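Afamin (Homo sapiens, PDB 5OKL) carries hydrophobic molecules in body fluids, binding vitamin E and keeping lipidated Wnt proteins soluble and active. Local coordinates at residues H140-V145 against T156-A161; P150-P155 against S197-V202; I219-Q224 against L344-L349; V241-D246 against T260-N265; L411-K416 against L540-L545. All coordinates share one frame; numbering follows the deposited sequence. Where two conformers were deposited one is given.

The five contacts tie together helices of a three-domain, albumin-type chain. Contacts 1 and 2 share helix 154-169, their centres about 13 Å apart, and meet where Gln199 NE2 lies 3.0 Å from Thr156 OG1, a probable hydrogen bond. Contact 2 also touches contact 3, through Tyr198 beside Ile221 and Ile346, and contact 4, where Phe153 and Val202 pack on Tyr245. Contact 4 is nested within the loop closed by contact 3. Segments 197-202, 219-224, 241-246 and 260-265 all belong to the region 194-298 that forms the pocket for hydrophobic ligands. Contact 5 stands apart in the third albumin repeat, its centre about 32 Å from that of contact 2.

Contact 1 (H140-V145 against T156-A161); sequences HFLYEV and TLLTVA
Phe141 and Leu142 of helix 136-148 meet Leu157, Val160 and Ala161 of helix 154-169 in a wholly apolar interface; no hydrogen bond crosses it. Over these segments the axes approach to 10.4 Å, with 134° between their N-to-C directions, so the pair is antiparallel but strongly splayed.

The aromatic part rests on the Phe141 ring. Its CG stands anti to the backbone N (chi1 178°), which carries the ring out toward the second helix. There Val160 CG1 meets the ring at its edge, near the plane, 3.8 Å from Phe141 CZ, and the two side chains cross at about a right angle. Ala161 approaches the same ring obliquely, its CA 3.7 Å from Phe141 CE2. Val145 CG2 of the same helix as the ring lies over one face, toward the rim. A serine in place of Phe141 would probably open a gap beside Val160 and Ala161 and leave that methyl of Val145 without its ring. Phe164, farther along helix 154-169, stacks on Phe141.

The aliphatic part centres on Leu157. Leu142 CD2 lies 3.8 Å from Leu157 CG as the two side chains slide past each other in opposite directions; the same methyl reaches Ala161 CB at 4.1 Å. Val145 CG1 comes to 3.5 Å from Leu157 CD1, tighter than ordinary carbon contact, so packing is close here.

Both segments lie in the first albumin repeat, and helices 22-33 and 186-209 pack around them. Tyr24 of the former touches Leu142 and Leu158; the latter meets Val145 through Leu192 and Val160 through Val188 and Tyr191.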
# COMPACT_ATOMS: atom_id res chain seq x y z
N HIS A 140 20.05 12.29 7.59
CA HIS A 140 20.50 11.18 6.74
C HIS A 140 19.48 10.05 6.67
O HIS A 140 19.18 9.55 5.61
CB HIS A 140 21.88 10.65 7.17
CG HIS A 140 23.02 11.33 6.49
ND1 HIS A 140 23.69 12.41 7.05
CD2 HIS A 140 23.60 11.12 5.28
CE1 HIS A 140 24.64 12.81 6.22
NE2 HIS A 140 24.60 12.05 5.14
N PHE A 141 18.95 9.65 7.82
CA PHE A 141 17.86 8.66 7.88
C PHE A 141 16.67 9.07 6.98
O PHE A 141 16.22 8.28 6.14
CB PHE A 141 17.43 8.45 9.32
CG PHE A 141 16.28 7.50 9.48
CD1 PHE A 141 16.47 6.12 9.36
CD2 PHE A 141 15.00 7.98 9.75
CE1 PHE A 141 15.40 5.25 9.51
CE2 PHE A 141 13.93 7.12 9.89
CZ PHE A 141 14.12 5.74 9.79
N LEU A 142 16.21 10.31 7.15
CA LEU A 142 15.05 10.82 6.39
C LEU A 142 15.28 10.85 4.90
O LEU A 142 14.41 10.47 4.13
CB LEU A 142 14.64 12.23 6.84
CG LEU A 142 13.72 12.31 8.05
CD1 LEU A 142 13.61 13.77 8.46
CD2 LEU A 142 12.36 11.72 7.76
N TYR A 143 16.47 11.30 4.50
CA TYR A 143 16.91 11.29 3.11
C TYR A 143 16.87 9.89 2.52
O TYR A 143 16.31 9.67 1.45
CB TYR A 143 18.33 11.88 3.00
CG TYR A 143 19.07 11.59 1.72
CD1 TYR A 143 18.70 12.22 0.54
CD2 TYR A 143 20.14 10.69 1.69
CE1 TYR A 143 19.37 11.95 -0.64
CE2 TYR A 143 20.83 10.42 0.52
CZ TYR A 143 20.45 11.06 -0.65
OH TYR A 143 21.10 10.79 -1.82
N GLU A 144 17.47 8.94 3.24
CA GLU A 144 17.62 7.57 2.76
C GLU A 144 16.28 6.80 2.75
O GLU A 144 16.02 6.02 1.85
CB GLU A 144 18.67 6.81 3.60
CG GLU A 144 20.10 7.36 3.53
CD GLU A 144 20.81 7.22 2.19
OE1 GLU A 144 20.31 6.54 1.28
OE2 GLU A 144 21.91 7.80 2.05
N VAL A 145 15.43 7.03 3.74
CA VAL A 145 14.10 6.42 3.76
C VAL A 145 13.21 7.04 2.67
O VAL A 145 12.57 6.33 1.91
CB VAL A 145 13.45 6.49 5.15
CG1 VAL A 145 12.05 5.90 5.14
CG2 VAL A 145 14.30 5.73 6.17
N THR A 156 3.71 10.45 8.74
CA THR A 156 4.17 9.10 8.97
C THR A 156 5.69 9.04 9.03
O THR A 156 6.25 8.45 9.93
CB THR A 156 3.66 8.14 7.89
OG1 THR A 156 2.23 8.11 7.93
CG2 THR A 156 4.17 6.73 8.13
N LEU A 157 6.34 9.69 8.07
CA LEU A 157 7.79 9.68 7.98
C LEU A 157 8.47 10.39 9.15
O LEU A 157 9.46 9.88 9.69
CB LEU A 157 8.24 10.29 6.66
CG LEU A 157 9.56 9.83 6.04
CD1 LEU A 157 9.73 8.32 6.11
CD2 LEU A 157 9.62 10.29 4.59
N LEU A 158 7.94 11.54 9.56
CA LEU A 158 8.50 12.28 10.69
C LEU A 158 8.33 11.52 12.02
O LEU A 158 9.20 11.57 12.89
CB LEU A 158 7.90 13.69 10.78
CG LEU A 158 8.31 14.64 9.65
CD1 LEU A 158 7.36 15.82 9.54
CD2 LEU A 158 9.74 15.12 9.84
N THR A 159 7.21 10.81 12.16
CA THR A 159 6.98 9.95 13.33
C THR A 159 7.89 8.70 13.31
O THR A 159 8.35 8.25 14.36
CB THR A 159 5.50 9.52 13.42
OG1 THR A 159 4.67 10.70 13.59
CG2 THR A 159 5.28 8.58 14.58
N VAL A 160 8.12 8.13 12.13
CA VAL A 160 9.08 7.02 11.99
C VAL A 160 10.49 7.45 12.46
O VAL A 160 11.16 6.70 13.19
CB VAL A 160 9.10 6.47 10.54
CG1 VAL A 160 10.31 5.59 10.27
CG2 VAL A 160 7.81 5.70 10.26
N ALA A 161 10.92 8.64 12.06
CA ALA A 161 12.25 9.17 12.44
C ALA A 161 12.42 9.40 13.94
O ALA A 161 13.47 9.12 14.50
CB ALA A 161 12.56 10.44 11.68

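Contact 2 (P150-P155 against S197-V202)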
# COMPACT_ATOMS: atom_id res chain seq x y z
N PRO A 150 8.90 6.84 -1.94
CA PRO A 150 8.59 8.16 -2.46
C PRO A 150 7.14 8.61 -2.28
O PRO A 150 6.86 9.78 -2.53
CB PRO A 150 8.91 8.02 -3.94
CG PRO A 150 8.56 6.62 -4.23
CD PRO A 150 9.06 5.87 -3.03
N PHE A 151 6.25 7.70 -1.88
CA PHE A 151 4.83 8.03 -1.72
C PHE A 151 4.36 8.17 -0.27
O PHE A 151 3.27 8.70 -0.04
CB PHE A 151 3.99 6.98 -2.43
CG PHE A 151 4.29 6.87 -3.89
CD1 PHE A 151 3.91 7.87 -4.76
CD2 PHE A 151 4.93 5.75 -4.41
CE1 PHE A 151 4.19 7.80 -6.10
CE2 PHE A 151 5.20 5.65 -5.76
CZ PHE A 151 4.83 6.69 -6.61
N VAL A 152 5.14 7.69 0.70
CA VAL A 152 4.77 7.76 2.12
C VAL A 152 4.59 9.21 2.58
O VAL A 152 5.38 10.10 2.26
CB VAL A 152 5.77 7.01 3.04
CG1 VAL A 152 7.17 7.60 2.97
CG2 VAL A 152 5.28 6.96 4.47
N PHE A 153 3.52 9.43 3.34
CA PHE A 153 3.12 10.80 3.72
C PHE A 153 4.05 11.28 4.82
O PHE A 153 4.54 10.46 5.60
CB PHE A 153 1.66 10.84 4.23
CG PHE A 153 0.62 10.38 3.22
CD1 PHE A 153 0.92 10.16 1.88
CD2 PHE A 153 -0.71 10.25 3.63
CE1 PHE A 153 -0.07 9.78 0.98
CE2 PHE A 153 -1.70 9.85 2.74
CZ PHE A 153 -1.38 9.61 1.42
N ALA A 154 4.28 12.59 4.87
CA ALA A 154 5.26 13.19 5.80
C ALA A 154 5.01 12.98 7.28
O ALA A 154 5.98 12.72 8.00
CB ALA A 154 5.44 14.69 5.52
N PRO A 155 3.75 13.13 7.75
CA PRO A 155 3.48 12.84 9.16
C PRO A 155 3.93 11.44 9.61
O PRO A 155 4.48 11.28 10.71
CB PRO A 155 1.95 12.98 9.26
CG PRO A 155 1.58 13.92 8.17
CD PRO A 155 2.53 13.59 7.05
N SER A 197 1.96 1.21 2.61
CA SER A 197 1.15 0.27 1.85
C SER A 197 -0.31 0.74 1.78
O SER A 197 -0.90 0.71 0.70
CB SER A 197 1.25 -1.16 2.41
OG SER A 197 0.67 -2.06 1.52
N TYR A 198 -0.89 1.19 2.89
CA TYR A 198 -2.26 1.71 2.85
C TYR A 198 -2.35 3.06 2.11
O TYR A 198 -3.29 3.29 1.36
CB TYR A 198 -2.89 1.83 4.25
CG TYR A 198 -4.38 1.58 4.16
CD1 TYR A 198 -5.27 2.60 3.81
CD2 TYR A 198 -4.90 0.29 4.34
CE1 TYR A 198 -6.64 2.36 3.69
CE2 TYR A 198 -6.26 0.03 4.22
CZ TYR A 198 -7.13 1.07 3.89
OH TYR A 198 -8.47 0.80 3.77
N GLN A 199 -1.38 3.94 2.32
CA GLN A 199 -1.38 5.24 1.64
C GLN A 199 -1.28 5.07 0.13
O GLN A 199 -2.01 5.71 -0.60
CB GLN A 199 -0.27 6.14 2.18
CG GLN A 199 -0.53 6.56 3.61
CD GLN A 199 0.71 7.01 4.33
OE1 GLN A 199 1.79 7.02 3.76
NE2 GLN A 199 0.54 7.38 5.59
N LYS A 200 -0.42 4.17 -0.31
CA LYS A 200 -0.27 3.89 -1.75
C LYS A 200 -1.51 3.28 -2.38
O LYS A 200 -1.80 3.54 -3.55
CB LYS A 200 0.91 2.96 -1.99
CG LYS A 200 2.26 3.64 -1.90
CD LYS A 200 3.38 2.72 -2.38
CE LYS A 200 3.76 1.69 -1.34
NZ LYS A 200 5.01 1.00 -1.76
N HIS A 201 -2.20 2.42 -1.64
CA HIS A 201 -3.45 1.82 -2.09
C HIS A 201 -4.54 2.89 -2.28
O HIS A 201 -5.25 2.92 -3.28
CB HIS A 201 -3.90 0.81 -1.02
CG HIS A 201 -5.06 -0.02 -1.42
ND1 HIS A 201 -4.95 -1.00 -2.37
CD2 HIS A 201 -6.33 -0.09 -0.95
CE1 HIS A 201 -6.10 -1.63 -2.49
NE2 HIS A 201 -6.95 -1.10 -1.64
N VAL A 202 -4.65 3.79 -1.33
CA VAL A 202 -5.63 4.86 -1.45
C VAL A 202 -5.24 5.83 -2.58
O VAL A 202 -6.09 6.18 -3.41
CB VAL A 202 -5.86 5.57 -0.10
CG1 VAL A 202 -6.82 6.75 -0.25
CG2 VAL A 202 -6.41 4.57 0.92
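A buried amide-on-ring stack, fixed by one hydrogen bond, joins Phe153 to Gln199 where the loop entering helix 154-169 lies against the long helix 186-209. The two segments belong to the first and second albumin repeats, so the contact bridges successive repeats.

The stacking evidence is direct: the planes of the Phe153 ring and the Gln199 amide are 5° apart, and Gln199 CD lies 3.5 Å from Phe153 CG. Farther back along the glutamine, CG sits over the face of the same ring, 3.7 Å from the Phe153 centroid, a CH-pi contact. Beyond CG the chain is extended, which lays methylene and amide successively across the face.

Phe153 N, at the N-cap position, donates to Gln199 OE1 at 3.0 Å. The bond is nearly straight at hydrogen (165°), but the donor stands above the carbonyl plane, 45° out of it. Val152 CG2 packs 3.6 Å from the same oxygen. Across the amide, NE2 reaches Thr156 OG1, so both polar atoms of this buried group have partners.

Lys200 CG packs 3.8 Å from Phe151 CB, the side chains crossing at about a right angle, while its NZ forms a salt bridge with Glu460.

Around the site, Phe153 meets Tyr245 of helix 231-250 and touches Cys256 of helix 253-269, while helix 446-462 packs on Tyr198 and His201.

Contact 3 (I219-Q224 against L344-L349); sequences IAILSQ and LSIPEL
Gln224 and Ile346 cross obliquely, and round them the end of helix 211-225 is fitted to the start of helix 346-363. With chi1 at -161° the glutamine chain leaves on the far side from its own N and then runs extended, which brings the amide to the backbone carbonyl of Leu344. Gln224 NE2 donates to Leu344 O at 2.8 Å; the acceptor lies close to the amide plane, 11° out of it, while the donor is tilted 22° from the carbonyl plane. A water donates both to Gln224 OE1, at 2.7 Å, and to Leu344 O. That carbonyl is thus gripped directly and through water, and the pair of bonds fixes the rotation of the amide. NE2 also donates to His341 O.

Apolar groups flank the amide. Ile346 CD1 approaches Gln224 OE1 to 3.4 Å, and Leu349 CD1 lies 3.7 Å from Gln224 NE2; the same methyl also touches Ala220 CB, at 4.1 Å. The Ile221 and Ile346 side chains cross at about a right angle, their CG1 atoms 3.7 Å apart. Tyr198 of helix 186-209 packs on both isoleucines.

The incoming helix is capped at its start: Ser345 OG accepts from Glu348 N at 3.0 Å, and the serine hydroxyl also bonds to Asp451.

An N-capped helix start docked on an earlier helix, here 120 residues away in sequence, fits the all-helical albumin fold. Both segments belong to the second albumin repeat, and 219-224 lies in the region forming the hydrophobic-ligand pocket, so this contact ties a pocket helix to a later part of the same repeat.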
# COMPACT_ATOMS: atom_id res chain seq x y z
N ILE A 219 -15.84 6.63 4.23
CA ILE A 219 -17.14 6.41 4.89
C ILE A 219 -17.12 5.04 5.58
O ILE A 219 -17.45 4.94 6.77
CB ILE A 219 -18.34 6.54 3.92
CG1 ILE A 219 -18.46 7.99 3.39
CG2 ILE A 219 -19.65 6.23 4.64
CD1 ILE A 219 -19.35 8.15 2.20
N ALA A 220 -16.70 4.00 4.85
CA ALA A 220 -16.62 2.64 5.43
C ALA A 220 -15.64 2.56 6.62
O ALA A 220 -16.03 2.11 7.70
CB ALA A 220 -16.24 1.64 4.35
N ILE A 221 -14.42 3.04 6.44
CA ILE A 221 -13.39 3.01 7.48
C ILE A 221 -13.79 3.75 8.73
O ILE A 221 -13.76 3.19 9.82
CB ILE A 221 -12.03 3.57 6.98
CG1 ILE A 221 -11.37 2.61 5.97
CG2 ILE A 221 -11.07 3.84 8.15
CD1 ILE A 221 -10.14 3.15 5.25
N LEU A 222 -14.18 5.02 8.59
CA LEU A 222 -14.46 5.86 9.76
C LEU A 222 -15.75 5.43 10.46
O LEU A 222 -15.82 5.46 11.70
CB LEU A 222 -14.53 7.33 9.35
CG LEU A 222 -13.22 7.88 8.78
CD1 LEU A 222 -13.43 9.28 8.21
CD2 LEU A 222 -12.10 7.86 9.83
N SER A 223 -16.76 5.01 9.68
CA SER A 223 -18.00 4.49 10.25
C SER A 223 -17.75 3.22 11.03
O SER A 223 -18.36 3.00 12.08
CB SER A 223 -19.07 4.23 9.18
OG SER A 223 -19.34 5.41 8.42
N GLN A 224 -16.84 2.39 10.53
CA GLN A 224 -16.51 1.15 11.22
C GLN A 224 -15.74 1.44 12.51
O GLN A 224 -15.98 0.81 13.54
CB GLN A 224 -15.69 0.27 10.30
CG GLN A 224 -15.65 -1.18 10.70
CD GLN A 224 -14.90 -2.03 9.68
OE1 GLN A 224 -13.82 -1.68 9.27
NE2 GLN A 224 -15.51 -3.13 9.26
N LEU A 344 -16.25 -6.99 9.02
CA LEU A 344 -16.02 -7.05 7.58
C LEU A 344 -14.78 -6.25 7.19
O LEU A 344 -14.40 -5.25 7.83
CB LEU A 344 -17.25 -6.66 6.78
CG LEU A 344 -18.51 -7.49 7.12
CD1 LEU A 344 -19.67 -7.06 6.24
CD2 LEU A 344 -18.29 -9.00 6.96
N SER A 345 -14.11 -6.72 6.14
CA SER A 345 -13.03 -5.96 5.52
C SER A 345 -13.64 -4.73 4.81
O SER A 345 -14.85 -4.70 4.52
CB SER A 345 -12.34 -6.83 4.51
OG SER A 345 -13.20 -7.11 3.44
N ILE A 346 -12.81 -3.74 4.52
CA ILE A 346 -13.24 -2.55 3.77
C ILE A 346 -13.67 -2.92 2.34
O ILE A 346 -14.70 -2.41 1.89
CB ILE A 346 -12.14 -1.45 3.76
CG1 ILE A 346 -11.80 -1.00 5.19
CG2 ILE A 346 -12.55 -0.29 2.86
CD1 ILE A 346 -12.99 -0.74 6.10
N PRO A 347 -12.92 -3.80 1.65
CA PRO A 347 -13.38 -4.25 0.33
C PRO A 347 -14.73 -4.97 0.34
O PRO A 347 -15.52 -4.79 -0.59
CB PRO A 347 -12.28 -5.25 -0.11
CG PRO A 347 -11.07 -4.84 0.62
CD PRO A 347 -11.51 -4.18 1.90
N GLU A 348 -14.98 -5.79 1.36
CA GLU A 348 -16.27 -6.49 1.48
C GLU A 348 -17.43 -5.49 1.69
O GLU A 348 -18.48 -5.58 1.05
CB GLU A 348 -16.19 -7.55 2.60
CG GLU A 348 -17.41 -8.43 2.77
CD GLU A 348 -17.72 -9.28 1.54
OE1 GLU A 348 -16.79 -9.89 0.94
OE2 GLU A 348 -18.91 -9.36 1.19
N LEU A 349 -17.23 -4.50 2.54
CA LEU A 349 -18.24 -3.41 2.68
C LEU A 349 -18.52 -2.70 1.38
O LEU A 349 -19.69 -2.43 1.08
CB LEU A 349 -17.81 -2.38 3.72
CG LEU A 349 -17.78 -2.95 5.15
CD1 LEU A 349 -16.92 -2.06 6.04
CD2 LEU A 349 -19.18 -3.12 5.68
O HOH W 1 -12.15 -3.54 8.38

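Contact 4 (V241-D246 against T260-N265); sequences VSSNYD and TSKVMN
The flat carboxamide of Asn244 meets Thr260 with both of its polar atoms: Thr260 OG1 lies 2.9 Å from Asn244 OD1 and 3.2 Å from Asn244 ND2. With chi1 at -170° the side chain swings away from its own N, directing the amide across to helix 253-269. The hydroxyl also bonds to Cys256 O. In the other flat group, the Tyr245 ring, Val241 CG1 lies at the edge, in plane, one turn earlier on the same helix. Replacing Asn244 with a leucine would probably leave the Thr260 hydroxyl with Cys256 O but without its partner on the facing helix.

Beside the polar pair, Val241 CG2 packs 3.9 Å from Val263 CG1, while Val263 CG2 lies 3.9 Å from Val241 N. Lys262 forms a salt bridge with Asp240 of the facing helix.

The helices run nearly antiparallel, 165° between directions, with axes 9.3 Å apart, as in a helical hairpin with a short connection. Tyr218 of helix 211-225 packs on Val241 and bonds to the Tyr245 hydroxyl; Val202 of helix 186-209 touches the tyrosine, and helix 288-295 covers Met264 through Arg289, Ile293 and Ile294.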
# COMPACT_ATOMS: atom_id res chain seq x y z
N VAL A 241 -10.74 14.34 5.19
CA VAL A 241 -9.79 13.26 4.90
C VAL A 241 -9.54 13.18 3.41
O VAL A 241 -8.39 13.08 2.97
CB VAL A 241 -10.27 11.90 5.46
CG1 VAL A 241 -9.38 10.76 4.98
CG2 VAL A 241 -10.32 11.96 7.00
N SER A 242 -10.62 13.27 2.62
CA SER A 242 -10.51 13.30 1.15
C SER A 242 -9.57 14.40 0.64
O SER A 242 -8.74 14.15 -0.23
CB SER A 242 -11.87 13.45 0.50
OG SER A 242 -12.70 12.36 0.86
N SER A 243 -9.72 15.61 1.18
CA SER A 243 -8.84 16.72 0.80
C SER A 243 -7.39 16.49 1.26
O SER A 243 -6.45 16.87 0.58
CB SER A 243 -9.36 18.05 1.37
OG SER A 243 -9.35 18.05 2.78
N ASN A 244 -7.23 15.86 2.43
CA ASN A 244 -5.92 15.45 2.92
C ASN A 244 -5.24 14.55 1.85
O ASN A 244 -4.10 14.81 1.45
CB ASN A 244 -6.07 14.75 4.29
CG ASN A 244 -4.73 14.50 5.01
OD1 ASN A 244 -3.70 15.10 4.72
ND2 ASN A 244 -4.77 13.63 6.00
N TYR A 245 -5.98 13.55 1.36
CA TYR A 245 -5.46 12.63 0.33
C TYR A 245 -5.12 13.31 -1.02
O TYR A 245 -4.12 12.95 -1.63
CB TYR A 245 -6.37 11.40 0.13
CG TYR A 245 -6.07 10.30 1.12
CD1 TYR A 245 -5.09 9.36 0.84
CD2 TYR A 245 -6.73 10.22 2.34
CE1 TYR A 245 -4.80 8.36 1.74
CE2 TYR A 245 -6.43 9.22 3.24
CZ TYR A 245 -5.45 8.30 2.92
OH TYR A 245 -5.10 7.28 3.76
N ASP A 246 -5.91 14.27 -1.48
CA ASP A 246 -5.57 14.99 -2.74
C ASP A 246 -4.20 15.67 -2.64
O ASP A 246 -3.41 15.62 -3.58
CB ASP A 246 -6.60 16.07 -3.11
CG ASP A 246 -8.02 15.52 -3.27
OD1 ASP A 246 -8.20 14.31 -3.51
OD2 ASP A 246 -8.96 16.32 -3.15
N THR A 260 -3.54 17.20 7.34
CA THR A 260 -3.56 16.14 8.37
C THR A 260 -3.87 16.68 9.77
O THR A 260 -4.72 16.13 10.46
CB THR A 260 -2.24 15.33 8.38
OG1 THR A 260 -2.03 14.77 7.07
CG2 THR A 260 -2.30 14.18 9.39
N SER A 261 -3.18 17.75 10.17
CA SER A 261 -3.49 18.47 11.42
C SER A 261 -4.94 18.87 11.52
O SER A 261 -5.55 18.69 12.57
CB SER A 261 -2.66 19.74 11.55
OG SER A 261 -1.31 19.43 11.80
N LYS A 262 -5.48 19.42 10.44
CA LYS A 262 -6.87 19.84 10.38
C LYS A 262 -7.84 18.66 10.60
O LYS A 262 -8.85 18.81 11.25
CB LYS A 262 -7.15 20.53 9.04
CG LYS A 262 -8.55 21.13 8.95
CD LYS A 262 -8.69 22.10 7.78
CE LYS A 262 -8.81 21.36 6.46
NZ LYS A 262 -10.04 20.53 6.37
N VAL A 263 -7.52 17.49 10.05
CA VAL A 263 -8.32 16.29 10.31
C VAL A 263 -8.28 15.96 11.79
O VAL A 263 -9.33 15.66 12.38
CB VAL A 263 -7.86 15.07 9.49
CG1 VAL A 263 -8.53 13.78 10.00
CG2 VAL A 263 -8.17 15.29 8.00
N MET A 264 -7.10 16.01 12.38
CA MET A 264 -6.94 15.57 13.77
C MET A 264 -7.49 16.59 14.76
O MET A 264 -8.12 16.18 15.74
CB MET A 264 -5.49 15.21 14.07
CG MET A 264 -4.92 14.13 13.15
SD MET A 264 -5.86 12.58 13.03
CE MET A 264 -5.17 11.91 11.51
N ASN A 265 -7.28 17.89 14.50
CA ASN A 265 -7.95 18.97 15.25
C ASN A 265 -9.44 18.71 15.31
O ASN A 265 -10.04 18.77 16.37
CB ASN A 265 -7.78 20.36 14.57
CG ASN A 265 -6.38 20.94 14.70
OD1 ASN A 265 -5.55 20.45 15.45
ND2 ASN A 265 -6.12 22.00 13.94

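Contact 5 (L411-K416 against L540-L545); sequences LIRLTK and LTDEEL
A capping box opens helix 542-559, and Lys416 of the long helix 376-417 grips this helix start within the third albumin repeat. In the box, Glu544 N donates to Thr541 OG1 at 3.0 Å and Thr541 N returns a bond to Glu544 OE1 at 2.9 Å, from above the carboxylate plane.

Lys416 touches Asp542 and Leu540 together: its NZ donates to Leu540 O at 2.8 Å, in the carbonyl plane, and forms a salt bridge with Asp542 OD1 at 2.9 Å, meeting that oxygen nearly along its C-O bond. The lysine chain is bent at chi2 (-71°) and chi4 (84°), which curls it past the aspartate so that one ammonium serves both acceptors. The two acceptors would probably stabilise its positive charge.

Ile412 CG2 lies over one face of the Asp542 carboxylate, 3.5 Å from OD1, the side chains sliding past each other in opposite directions. Arg413 adds a looser approach: its CG lies 4.0 Å from Asp542 OD2.

Behind the ammonium the packing is close, for Lys416 and Leu545 meet tip to tip, with CE of the lysine 3.4 Å from CD1 of the leucine.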
# COMPACT_ATOMS: atom_id res chain seq x y z
N LEU A 411 3.62 -18.05 -5.28
CA LEU A 411 4.60 -17.73 -6.31
C LEU A 411 4.25 -18.38 -7.63
O LEU A 411 4.32 -17.74 -8.68
CB LEU A 411 6.01 -18.09 -5.89
CG LEU A 411 6.62 -17.25 -4.75
CD1 LEU A 411 7.94 -17.87 -4.33
CD2 LEU A 411 6.83 -15.81 -5.17
N ILE A 412 3.81 -19.64 -7.59
CA ILE A 412 3.39 -20.33 -8.82
C ILE A 412 2.19 -19.64 -9.44
O ILE A 412 2.22 -19.35 -10.63
CB ILE A 412 3.13 -21.84 -8.60
CG1 ILE A 412 4.46 -22.54 -8.34
CG2 ILE A 412 2.47 -22.44 -9.83
CD1 ILE A 412 4.34 -23.95 -7.79
N ARG A 413 1.15 -19.39 -8.66
CA ARG A 413 -0.07 -18.76 -9.19
C ARG A 413 0.16 -17.36 -9.72
O ARG A 413 -0.34 -17.03 -10.79
CB ARG A 413 -1.23 -18.69 -8.14
CG ARG A 413 -2.01 -20.00 -8.00
CD ARG A 413 -3.29 -19.85 -7.19
NE ARG A 413 -4.24 -18.89 -7.75
CZ ARG A 413 -5.42 -18.57 -7.19
NH1 ARG A 413 -5.79 -19.14 -6.05
NH2 ARG A 413 -6.22 -17.69 -7.78
N LEU A 414 0.86 -16.55 -8.95
CA LEU A 414 1.17 -15.17 -9.36
C LEU A 414 1.98 -15.11 -10.62
O LEU A 414 1.71 -14.29 -11.50
CB LEU A 414 1.93 -14.43 -8.25
CG LEU A 414 1.08 -14.03 -7.06
CD1 LEU A 414 1.97 -13.71 -5.87
CD2 LEU A 414 0.22 -12.83 -7.42
N THR A 415 2.99 -15.98 -10.72
CA THR A 415 3.84 -16.02 -11.90
C THR A 415 3.03 -16.50 -13.11
O THR A 415 3.22 -15.99 -14.22
CB THR A 415 5.11 -16.86 -11.65
OG1 THR A 415 5.81 -16.35 -10.49
CG2 THR A 415 6.05 -16.82 -12.87
N LYS A 416 2.10 -17.42 -12.89
CA LYS A 416 1.22 -17.90 -13.99
C LYS A 416 0.32 -16.81 -14.57
O LYS A 416 0.10 -16.77 -15.77
CB LYS A 416 0.35 -19.08 -13.54
CG LYS A 416 1.09 -20.39 -13.43
CD LYS A 416 1.45 -20.93 -14.80
CE LYS A 416 1.83 -22.39 -14.72
NZ LYS A 416 0.64 -23.28 -14.75
N LEU A 540 3.46 -26.10 -18.10
CA LEU A 540 3.19 -27.15 -17.11
C LEU A 540 2.10 -26.73 -16.15
O LEU A 540 1.86 -25.54 -15.93
CB LEU A 540 4.45 -27.50 -16.29
CG LEU A 540 5.67 -28.06 -17.03
CD1 LEU A 540 6.73 -28.53 -16.04
CD2 LEU A 540 5.30 -29.18 -17.97
N THR A 541 1.43 -27.72 -15.56
CA THR A 541 0.41 -27.45 -14.56
C THR A 541 1.09 -27.01 -13.27
O THR A 541 2.28 -27.24 -13.05
CB THR A 541 -0.44 -28.70 -14.25
OG1 THR A 541 0.37 -29.71 -13.64
CG2 THR A 541 -1.10 -29.25 -15.53
N ASP A 542 0.31 -26.39 -12.40
CA ASP A 542 0.80 -25.99 -11.10
C ASP A 542 1.32 -27.18 -10.29
O ASP A 542 2.34 -27.07 -9.63
CB ASP A 542 -0.31 -25.26 -10.33
CG ASP A 542 -0.65 -23.88 -10.94
OD1 ASP A 542 -0.07 -23.50 -11.98
OD2 ASP A 542 -1.52 -23.18 -10.37
N GLU A 543 0.59 -28.30 -10.34
CA GLU A 543 1.03 -29.54 -9.72
C GLU A 543 2.40 -30.02 -10.26
O GLU A 543 3.29 -30.31 -9.48
CB GLU A 543 -0.05 -30.63 -9.87
CG GLU A 543 0.36 -31.96 -9.24
CD GLU A 543 -0.69 -33.04 -9.26
OE1 GLU A 543 -1.71 -32.94 -9.96
OE2 GLU A 543 -0.48 -34.03 -8.54
N GLU A 544 2.56 -30.09 -11.59
CA GLU A 544 3.84 -30.46 -12.21
C GLU A 544 4.99 -29.53 -11.83
O GLU A 544 6.10 -30.00 -11.65
CB GLU A 544 3.72 -30.52 -13.73
CG GLU A 544 2.92 -31.72 -14.24
CD GLU A 544 2.35 -31.52 -15.64
OE1 GLU A 544 2.39 -30.38 -16.20
OE2 GLU A 544 1.84 -32.51 -16.19
N LEU A 545 4.71 -28.22 -11.71
CA LEU A 545 5.72 -27.25 -11.29
C LEU A 545 6.10 -27.41 -9.83
O LEU A 545 7.26 -27.31 -9.48
CB LEU A 545 5.23 -25.81 -11.55
CG LEU A 545 5.14 -25.50 -13.05
CD1 LEU A 545 4.22 -24.33 -13.25
CD2 LEU A 545 6.50 -25.24 -13.65